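Local structure of bifunctional protein PutA (Bdellovibrio bacteriovorus, 5UR2) at residues Ala639-Pro644 / Ala667-Val672; Asn751-Asp756 / Ser781-Val786; Ile895-Glu900 / Glu921-Asn926. The protein probably oxidises proline to glutamate in two steps, the second being the NAD+-dependent conversion of L-glutamate gamma-semialdehyde to L-glutamate. All blocks are in the same frame, centred on the assembly; numbering follows the deposited sequence.

Contact 1: Ala639-Pro644 / Ala667-Val672; sequences APWNFP and AEQSTV
The indole of Trp641 lies against the side chain of Gln669, whose CG sits over one face of the ring while the amide comes up to the pyrrole corner. Gln669 OE1 is 3.4 Å from Trp641 CD1, and the amide plane is inclined by 47° to the indole, so this is an oblique overlap and not a flat stack. A bend at chi2 (90°) brings the amide beside CD1 and NE1, and a hydrogen bond from its NE2 to Asp824 helps hold it there. At the edge of the indole, near its plane, Ala667 CB packs against Trp641 CB at 3.9 Å. Both segments belong to the NAD+-binding domain of the aldehyde dehydrogenase fold: 639-644 carries the Pro-Trp-Asn-Phe-Pro signature that follows a sheet strand, and 667-672 makes a type I turn leading into helix 671-684. The signature lies close to the probable catalytic centre, the Pro640 side chain being about 7 Å from those of Cys780 and Glu746, both predicted active-site residues. Ser670 packs its CB on Pro644 CB at 3.6 Å, and its OG, placed between the backbone N and the carbonyl carbon (chi1 57°), lies against Trp641 CA at 3.2 Å and bonds to a water. Polar linkage between the segments runs through water. One water accepts from Ala667 N at 3.0 Å and lies 2.9 Å from Pro640 O; the one on Ser670 OG is 2.7 Å from Pro644 O and also meets Ser670 O. The turn itself is gripped at Ala667 O, which Ser670 N and Thr671 OG1 approach from opposite faces of the carbonyl plane.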
loop_
_atom_site.group_PDB
_atom_site.type_symbol
_atom_site.label_atom_id
_atom_site.label_comp_id
_atom_site.label_asym_id
_atom_site.label_seq_id
_atom_site.Cartn_x
_atom_site.Cartn_y
_atom_site.Cartn_z
ATOM N N ALA B 639 5.764 -24.460 -11.652
ATOM C CA ALA B 639 6.662 -24.280 -10.527
ATOM C C ALA B 639 7.967 -25.037 -10.740
ATOM O O ALA B 639 8.003 -26.045 -11.450
ATOM C CB ALA B 639 6.016 -24.751 -9.215
ATOM N N PRO B 640 9.047 -24.581 -10.136
ATOM C CA PRO B 640 10.341 -25.256 -10.316
ATOM C C PRO B 640 10.543 -26.392 -9.322
ATOM O O PRO B 640 9.664 -26.670 -8.496
ATOM C CB PRO B 640 11.347 -24.126 -10.084
ATOM C CG PRO B 640 10.685 -23.322 -8.998
ATOM C CD PRO B 640 9.170 -23.373 -9.309
ATOM N N TRP B 641 11.691 -27.072 -9.414
ATOM C CA TRP B 641 12.017 -28.178 -8.521
ATOM C C TRP B 641 12.956 -27.791 -7.384
ATOM O O TRP B 641 13.086 -28.566 -6.430
ATOM C CB TRP B 641 12.648 -29.339 -9.311
ATOM C CG TRP B 641 13.724 -28.872 -10.239
ATOM C CD1 TRP B 641 13.600 -28.594 -11.578
ATOM C CD2 TRP B 641 15.090 -28.581 -9.892
ATOM N NE1 TRP B 641 14.813 -28.168 -12.087
ATOM C CE2 TRP B 641 15.736 -28.139 -11.071
ATOM C CE3 TRP B 641 15.823 -28.638 -8.698
ATOM C CZ2 TRP B 641 17.076 -27.762 -11.087
ATOM C CZ3 TRP B 641 17.155 -28.269 -8.713
ATOM C CH2 TRP B 641 17.770 -27.833 -9.904
ATOM N N ASN B 642 13.642 -26.640 -7.462
ATOM C CA ASN B 642 14.742 -26.414 -6.520
ATOM C C ASN B 642 14.270 -25.962 -5.141
ATOM O O ASN B 642 14.991 -26.156 -4.156
ATOM C CB ASN B 642 15.756 -25.428 -7.094
ATOM C CG ASN B 642 15.220 -24.025 -7.198
ATOM O OD1 ASN B 642 14.029 -23.810 -7.421
ATOM N ND2 ASN B 642 16.114 -23.051 -7.071
ATOM N N PHE B 643 13.107 -25.321 -5.039
ATOM C CA PHE B 643 12.429 -25.110 -3.758
ATOM C C PHE B 643 11.074 -25.785 -3.906
ATOM O O PHE B 643 10.053 -25.112 -4.117
ATOM C CB PHE B 643 12.311 -23.632 -3.391
ATOM C CG PHE B 643 13.614 -23.010 -2.984
ATOM C CD1 PHE B 643 14.505 -22.551 -3.940
ATOM C CD2 PHE B 643 13.955 -22.897 -1.644
ATOM C CE1 PHE B 643 15.724 -21.987 -3.572
ATOM C CE2 PHE B 643 15.171 -22.331 -1.260
ATOM C CZ PHE B 643 16.061 -21.881 -2.239
ATOM N N PRO B 644 11.031 -27.115 -3.792
ATOM C CA PRO B 644 9.918 -27.877 -4.387
ATOM C C PRO B 644 8.586 -27.725 -3.670
ATOM O O PRO B 644 7.553 -27.934 -4.312
ATOM C CB PRO B 644 10.427 -29.327 -4.355
ATOM C CG PRO B 644 11.431 -29.350 -3.237
ATOM C CD PRO B 644 12.072 -27.988 -3.216
ATOM N N ALA B 667 7.071 -29.497 -11.455
ATOM C CA ALA B 667 8.245 -29.996 -12.168
ATOM C C ALA B 667 8.355 -31.519 -12.062
ATOM O O ALA B 667 8.111 -32.098 -11.002
ATOM C CB ALA B 667 9.507 -29.338 -11.602
ATOM N N GLU B 668 8.749 -32.173 -13.165
ATOM C CA GLU B 668 8.834 -33.634 -13.165
ATOM C C GLU B 668 9.847 -34.143 -12.144
ATOM O O GLU B 668 9.761 -35.302 -11.713
ATOM C CB GLU B 668 9.222 -34.166 -14.560
ATOM C CG GLU B 668 10.338 -33.373 -15.230
ATOM C CD GLU B 668 10.700 -33.883 -16.618
ATOM O OE1 GLU B 668 9.815 -33.830 -17.497
ATOM O OE2 GLU B 668 11.863 -34.328 -16.832
ATOM N N GLN B 669 10.809 -33.308 -11.755
ATOM C CA GLN B 669 11.812 -33.733 -10.793
ATOM C C GLN B 669 11.290 -33.746 -9.366
ATOM O O GLN B 669 11.850 -34.457 -8.523
ATOM C CB GLN B 669 13.032 -32.816 -10.885
ATOM C CG GLN B 669 13.735 -32.855 -12.227
ATOM C CD GLN B 669 13.207 -31.822 -13.228
ATOM O OE1 GLN B 669 12.115 -31.255 -13.062
ATOM N NE2 GLN B 669 13.990 -31.582 -14.289
ATOM N N SER B 670 10.195 -33.035 -9.091
ATOM C CA SER B 670 9.748 -32.833 -7.724
ATOM C C SER B 670 8.234 -33.021 -7.579
ATOM O O SER B 670 7.602 -32.394 -6.720
ATOM C CB SER B 670 10.196 -31.453 -7.226
ATOM O OG SER B 670 9.716 -30.409 -8.055
ATOM N N THR B 671 7.648 -33.938 -8.353
ATOM C CA THR B 671 6.203 -34.135 -8.284
ATOM C C THR B 671 5.775 -34.943 -7.060
ATOM O O THR B 671 4.660 -34.752 -6.562
ATOM C CB THR B 671 5.712 -34.767 -9.584
ATOM O OG1 THR B 671 5.982 -33.861 -10.663
ATOM C CG2 THR B 671 4.213 -35.059 -9.524
ATOM N N VAL B 672 6.629 -35.816 -6.527
ATOM C CA VAL B 672 6.292 -36.446 -5.246
ATOM C C VAL B 672 6.128 -35.390 -4.155
ATOM O O VAL B 672 5.204 -35.463 -3.332
ATOM C CB VAL B 672 7.341 -37.505 -4.856
ATOM C CG1 VAL B 672 6.994 -38.123 -3.525
ATOM C CG2 VAL B 672 7.416 -38.578 -5.911
HETATM O O HOH W 1 7.087 -27.904 -8.910
HETATM O O HOH W 2 7.394 -29.536 -6.462
#

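Contact 2: Asn751-Asp756 / Ser781-Val786; sequences NAVIID and SAASRV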
loop_
_atom_site.group_PDB
_atom_site.type_symbol
_atom_site.label_atom_id
_atom_site.label_comp_id
_atom_site.label_asym_id
_atom_site.label_seq_id
_atom_site.Cartn_x
_atom_site.Cartn_y
_atom_site.Cartn_z
ATOM N N ASN B 751 24.732 -14.043 -10.168
ATOM C CA ASN B 751 24.857 -13.162 -9.021
ATOM C C ASN B 751 26.293 -13.088 -8.507
ATOM O O ASN B 751 26.972 -14.109 -8.361
ATOM C CB ASN B 751 23.917 -13.652 -7.924
ATOM C CG ASN B 751 22.542 -13.971 -8.466
ATOM O OD1 ASN B 751 21.825 -13.076 -8.940
ATOM N ND2 ASN B 751 22.167 -15.246 -8.421
ATOM N N ALA B 752 26.729 -11.870 -8.188
ATOM C CA ALA B 752 28.094 -11.611 -7.768
ATOM C C ALA B 752 28.129 -11.155 -6.313
ATOM O O ALA B 752 27.191 -10.527 -5.814
ATOM C CB ALA B 752 28.751 -10.558 -8.667
ATOM N N VAL B 753 29.215 -11.503 -5.629
ATOM C CA VAL B 753 29.569 -10.926 -4.339
ATOM C C VAL B 753 30.874 -10.156 -4.526
ATOM O O VAL B 753 31.848 -10.694 -5.070
ATOM C CB VAL B 753 29.708 -12.012 -3.255
ATOM C CG1 VAL B 753 30.097 -11.374 -1.914
ATOM C CG2 VAL B 753 28.404 -12.784 -3.115
ATOM N N ILE B 754 30.890 -8.894 -4.107
ATOM C CA ILE B 754 32.083 -8.061 -4.212
ATOM C C ILE B 754 32.818 -8.106 -2.881
ATOM O O ILE B 754 32.204 -7.940 -1.820
ATOM C CB ILE B 754 31.734 -6.612 -4.586
ATOM C CG1 ILE B 754 30.987 -6.562 -5.914
ATOM C CG2 ILE B 754 33.027 -5.775 -4.681
ATOM C CD1 ILE B 754 30.449 -5.187 -6.236
ATOM N N ILE B 755 34.125 -8.330 -2.931
ATOM C CA ILE B 755 34.970 -8.361 -1.744
ATOM C C ILE B 755 35.841 -7.113 -1.751
ATOM O O ILE B 755 36.786 -7.010 -2.541
ATOM C CB ILE B 755 35.840 -9.619 -1.690
ATOM C CG1 ILE B 755 34.992 -10.874 -1.881
ATOM C CG2 ILE B 755 36.624 -9.633 -0.395
ATOM C CD1 ILE B 755 33.911 -11.047 -0.851
ATOM N N ASP B 756 35.528 -6.161 -0.874
ATOM C CA ASP B 756 36.345 -4.967 -0.728
ATOM C C ASP B 756 37.668 -5.312 -0.043
ATOM O O ASP B 756 37.815 -6.355 0.593
ATOM C CB ASP B 756 35.610 -3.908 0.092
ATOM C CG ASP B 756 36.117 -2.504 -0.172
ATOM O OD1 ASP B 756 37.117 -2.356 -0.920
ATOM O OD2 ASP B 756 35.529 -1.556 0.394
ATOM N N SER B 781 19.294 -17.405 -6.681
ATOM C CA SER B 781 20.022 -16.401 -5.919
ATOM C C SER B 781 21.492 -16.759 -5.696
ATOM O O SER B 781 22.208 -15.976 -5.061
ATOM C CB SER B 781 19.334 -16.189 -4.560
ATOM O OG SER B 781 19.280 -17.410 -3.830
ATOM N N ALA B 782 21.947 -17.913 -6.191
ATOM C CA ALA B 782 23.266 -18.427 -5.828
ATOM C C ALA B 782 24.376 -17.510 -6.330
ATOM O O ALA B 782 24.303 -16.954 -7.433
ATOM C CB ALA B 782 23.462 -19.838 -6.393
ATOM N N ALA B 783 25.414 -17.356 -5.514
ATOM C CA ALA B 783 26.601 -16.617 -5.932
ATOM C C ALA B 783 27.436 -17.489 -6.869
ATOM O O ALA B 783 28.021 -18.491 -6.444
ATOM C CB ALA B 783 27.409 -16.171 -4.718
ATOM N N SER B 784 27.506 -17.103 -8.146
ATOM C CA SER B 784 28.372 -17.765 -9.112
ATOM C C SER B 784 29.561 -16.912 -9.512
ATOM O O SER B 784 30.468 -17.408 -10.197
ATOM C CB SER B 784 27.567 -18.153 -10.366
ATOM O OG SER B 784 26.893 -17.018 -10.909
ATOM N N ARG B 785 29.587 -15.650 -9.090
ATOM C CA ARG B 785 30.672 -14.728 -9.390
ATOM C C ARG B 785 31.140 -14.116 -8.083
ATOM O O ARG B 785 30.321 -13.664 -7.277
ATOM C CB ARG B 785 30.216 -13.634 -10.362
ATOM C CG ARG B 785 29.830 -14.141 -11.754
ATOM C CD ARG B 785 29.444 -12.981 -12.643
ATOM N NE ARG B 785 28.334 -12.215 -12.085
ATOM C CZ ARG B 785 28.173 -10.907 -12.241
ATOM N NH1 ARG B 785 29.063 -10.197 -12.933
ATOM N NH2 ARG B 785 27.131 -10.303 -11.685
ATOM N N VAL B 786 32.448 -14.131 -7.852
ATOM C CA VAL B 786 33.033 -13.474 -6.693
ATOM C C VAL B 786 34.056 -12.488 -7.225
ATOM O O VAL B 786 35.058 -12.889 -7.825
ATOM C CB VAL B 786 33.650 -14.473 -5.708
ATOM C CG1 VAL B 786 34.096 -13.768 -4.431
ATOM C CG2 VAL B 786 32.621 -15.559 -5.367
HETATM O O HOH W 3 24.338 -17.002 -10.109
#
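Asn751 and Ala782 meet through a side-chain-to-backbone hydrogen bond within a beta-alpha-beta unit, strand 751-755, helix 761-773 and strand 783-789, in the catalytic domain of the aldehyde dehydrogenase fold. Asn751 ND2 gives a nearly straight bond (165°) to Ala782 O, 2.9 Å away; the oxygen lies in the amide plane, but the donor stands above the carbonyl plane. ND2 also bonds to the carbonyl of Cys780, the predicted catalytic cysteine, and Thr904 N holds OD1, so the amide is fixed at both ends. The backbone oxygen of the same residue accepts from two successive amides, Ser784 N at 3.0 Å, in the carbonyl plane, and Arg785 N at 3.1 Å, tilted from it. Parallel pairing is established from Ala752 with Arg785 onward, where Val753 N bonds to Arg785 O at 2.9 Å. On one face of the sheet Ala752 CB rests 3.3 Å above the guanidinium plane of Arg785, offset toward its rim; NH1 donates to Ile895 O and NH2 to Ala896 O, which holds the group there. The other face is apolar: Val753 CG2 meets Ala783 CB, and both Val753 and Val786 pack on Val768 of the connecting helix. A water accepts from Asn751 N, donates to Ala782 O at 2.7 Å and bonds to Ser784 OG.

Contact 3: Ile895-Glu900 / Glu921-Asn926; sequences IANSTE and ELEVGN
Glu921, the last residue of helix 912-921, offers its backbone carbonyl to Asn897, near the C-terminal end of helix 889-896; one side-chain amide thus ties together two helix exits in the catalytic domain of the aldehyde dehydrogenase fold. Asn897 ND2 reaches Glu921 O at 3.0 Å, in a somewhat bent bond. Leu922, the first residue to leave helical geometry, sends CD1 to Ala896 CB at 3.5 Å, and CD1 also brushes Asn897 OD1. That oxygen accepts from Glu923 N at 2.8 Å, a nearly straight bond of 167°. A donor and an acceptor bond to the same segment together define the amide orientation: exchanging N and O would set like groups against each other in both bonds. Glu923 is the centre of an inverse gamma turn. With CG anti to the carbonyl carbon (chi1 -64°) and the chain extended beyond it, its side chain crosses that of Asn897 at about a right angle, carboxylate and amide stacked with their planes 29° apart. The segment runs on to Asn926, which pairs in a parallel ladder with a strand of the second subunit, whereas Glu923 OE1 stays at the contact, 3.7 Å from Asn897 CB, and forms a salt bridge with Lys947 NZ.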
loop_
_atom_site.group_PDB
_atom_site.type_symbol
_atom_site.label_atom_id
_atom_site.label_comp_id
_atom_site.label_asym_id
_atom_site.label_seq_id
_atom_site.Cartn_x
_atom_site.Cartn_y
_atom_site.Cartn_z
ATOM N N ILE B 895 31.907 -4.674 -13.577
ATOM C CA ILE B 895 31.798 -6.107 -13.821
ATOM C C ILE B 895 30.508 -6.653 -13.228
ATOM O O ILE B 895 29.790 -7.428 -13.876
ATOM C CB ILE B 895 33.037 -6.843 -13.276
ATOM C CG1 ILE B 895 34.263 -6.455 -14.102
ATOM C CG2 ILE B 895 32.817 -8.350 -13.287
ATOM C CD1 ILE B 895 35.556 -6.951 -13.528
ATOM N N ALA B 896 30.174 -6.241 -12.000
ATOM C CA ALA B 896 28.979 -6.787 -11.371
ATOM C C ALA B 896 27.735 -6.457 -12.181
ATOM O O ALA B 896 26.811 -7.272 -12.252
ATOM C CB ALA B 896 28.846 -6.274 -9.934
ATOM N N ASN B 897 27.712 -5.295 -12.825
ATOM C CA ASN B 897 26.556 -4.820 -13.571
ATOM C C ASN B 897 26.533 -5.277 -15.030
ATOM O O ASN B 897 25.606 -4.913 -15.755
ATOM C CB ASN B 897 26.512 -3.290 -13.522
ATOM C CG ASN B 897 26.070 -2.768 -12.177
ATOM O OD1 ASN B 897 25.277 -3.401 -11.468
ATOM N ND2 ASN B 897 26.596 -1.613 -11.803
ATOM N N SER B 898 27.499 -6.080 -15.467
ATOM C CA SER B 898 27.722 -6.334 -16.880
ATOM C C SER B 898 26.968 -7.546 -17.425
ATOM O O SER B 898 27.201 -7.919 -18.574
ATOM C CB SER B 898 29.227 -6.513 -17.126
ATOM O OG SER B 898 29.696 -7.739 -16.545
ATOM N N THR B 899 26.069 -8.163 -16.655
ATOM C CA THR B 899 25.378 -9.355 -17.128
ATOM C C THR B 899 23.971 -9.022 -17.628
ATOM O O THR B 899 23.496 -7.886 -17.567
ATOM C CB THR B 899 25.281 -10.452 -16.047
ATOM O OG1 THR B 899 24.230 -10.146 -15.118
ATOM C CG2 THR B 899 26.589 -10.629 -15.280
ATOM N N GLU B 900 23.306 -10.067 -18.131
ATOM C CA GLU B 900 21.903 -10.050 -18.509
ATOM C C GLU B 900 20.965 -9.951 -17.314
ATOM O O GLU B 900 19.788 -9.638 -17.494
ATOM C CB GLU B 900 21.580 -11.350 -19.256
ATOM C CG GLU B 900 21.457 -11.267 -20.754
ATOM C CD GLU B 900 21.011 -12.602 -21.355
ATOM O OE1 GLU B 900 21.095 -13.648 -20.666
ATOM O OE2 GLU B 900 20.555 -12.602 -22.516
ATOM N N GLU B 921 24.530 1.906 -6.767
ATOM C CA GLU B 921 24.993 1.580 -8.115
ATOM C C GLU B 921 24.899 0.110 -8.506
ATOM O O GLU B 921 24.955 -0.187 -9.703
ATOM C CB GLU B 921 26.454 2.023 -8.311
ATOM C CG GLU B 921 26.699 3.497 -8.119
ATOM C CD GLU B 921 28.184 3.837 -8.147
ATOM O OE1 GLU B 921 28.904 3.264 -8.998
ATOM O OE2 GLU B 921 28.640 4.651 -7.308
ATOM N N LEU B 922 24.802 -0.819 -7.561
ATOM C CA LEU B 922 24.702 -2.224 -7.935
ATOM C C LEU B 922 23.282 -2.502 -8.404
ATOM O O LEU B 922 22.334 -2.302 -7.640
ATOM C CB LEU B 922 25.075 -3.130 -6.764
ATOM C CG LEU B 922 25.104 -4.620 -7.102
ATOM C CD1 LEU B 922 26.061 -4.873 -8.269
ATOM C CD2 LEU B 922 25.529 -5.417 -5.872
ATOM N N GLU B 923 23.133 -2.970 -9.650
ATOM C CA GLU B 923 21.809 -3.156 -10.265
ATOM C C GLU B 923 21.286 -4.565 -9.971
ATOM O O GLU B 923 21.422 -5.495 -10.768
ATOM C CB GLU B 923 21.894 -2.882 -11.765
ATOM C CG GLU B 923 22.264 -1.421 -12.093
ATOM C CD GLU B 923 22.783 -1.228 -13.528
ATOM O OE1 GLU B 923 23.013 -2.237 -14.235
ATOM O OE2 GLU B 923 22.951 -0.058 -13.951
ATOM N N VAL B 924 20.654 -4.718 -8.801
ATOM C CA VAL B 924 20.057 -5.987 -8.382
ATOM C C VAL B 924 18.751 -5.727 -7.634
ATOM O O VAL B 924 18.523 -4.650 -7.082
ATOM C CB VAL B 924 21.001 -6.828 -7.486
ATOM C CG1 VAL B 924 22.241 -7.301 -8.269
ATOM C CG2 VAL B 924 21.401 -6.023 -6.233
ATOM N N GLY B 925 17.881 -6.739 -7.621
ATOM C CA GLY B 925 16.634 -6.610 -6.886
ATOM C C GLY B 925 16.759 -6.920 -5.412
ATOM O O GLY B 925 15.958 -6.440 -4.609
ATOM N N ASN B 926 17.733 -7.744 -5.037
ATOM C CA ASN B 926 18.014 -8.058 -3.640
ATOM C C ASN B 926 19.494 -7.818 -3.410
ATOM O O ASN B 926 20.337 -8.575 -3.909
ATOM C CB ASN B 926 17.634 -9.490 -3.280
ATOM C CG ASN B 926 16.154 -9.646 -3.022
ATOM O OD1 ASN B 926 15.354 -9.836 -3.946
ATOM N ND2 ASN B 926 15.775 -9.550 -1.757
#

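Burial separates the three contacts: contact 2 lies in the interior of the sheet, whereas contacts 1 and 3 are only partly buried in the loops and turns that join strands and helices. Contact 1 stands apart, its centre 26 Å from that of contact 2 and 28 Å from that of contact 3, and its segments meet by side-chain packing and water. Contact 2 rests on backbone pairing, contact 3 on one side-chain amide bonded to two backbone groups, with apolar packing beside it. Contacts 2 and 3 share Arg785: NH1 lies 3.0 Å from Ile895 O and NH2 3.1 Å from Ala896 O, so one guanidinium probably links the C-terminal part of helix 889-896 to strand 783-789. Contact 3 alone reaches the second subunit.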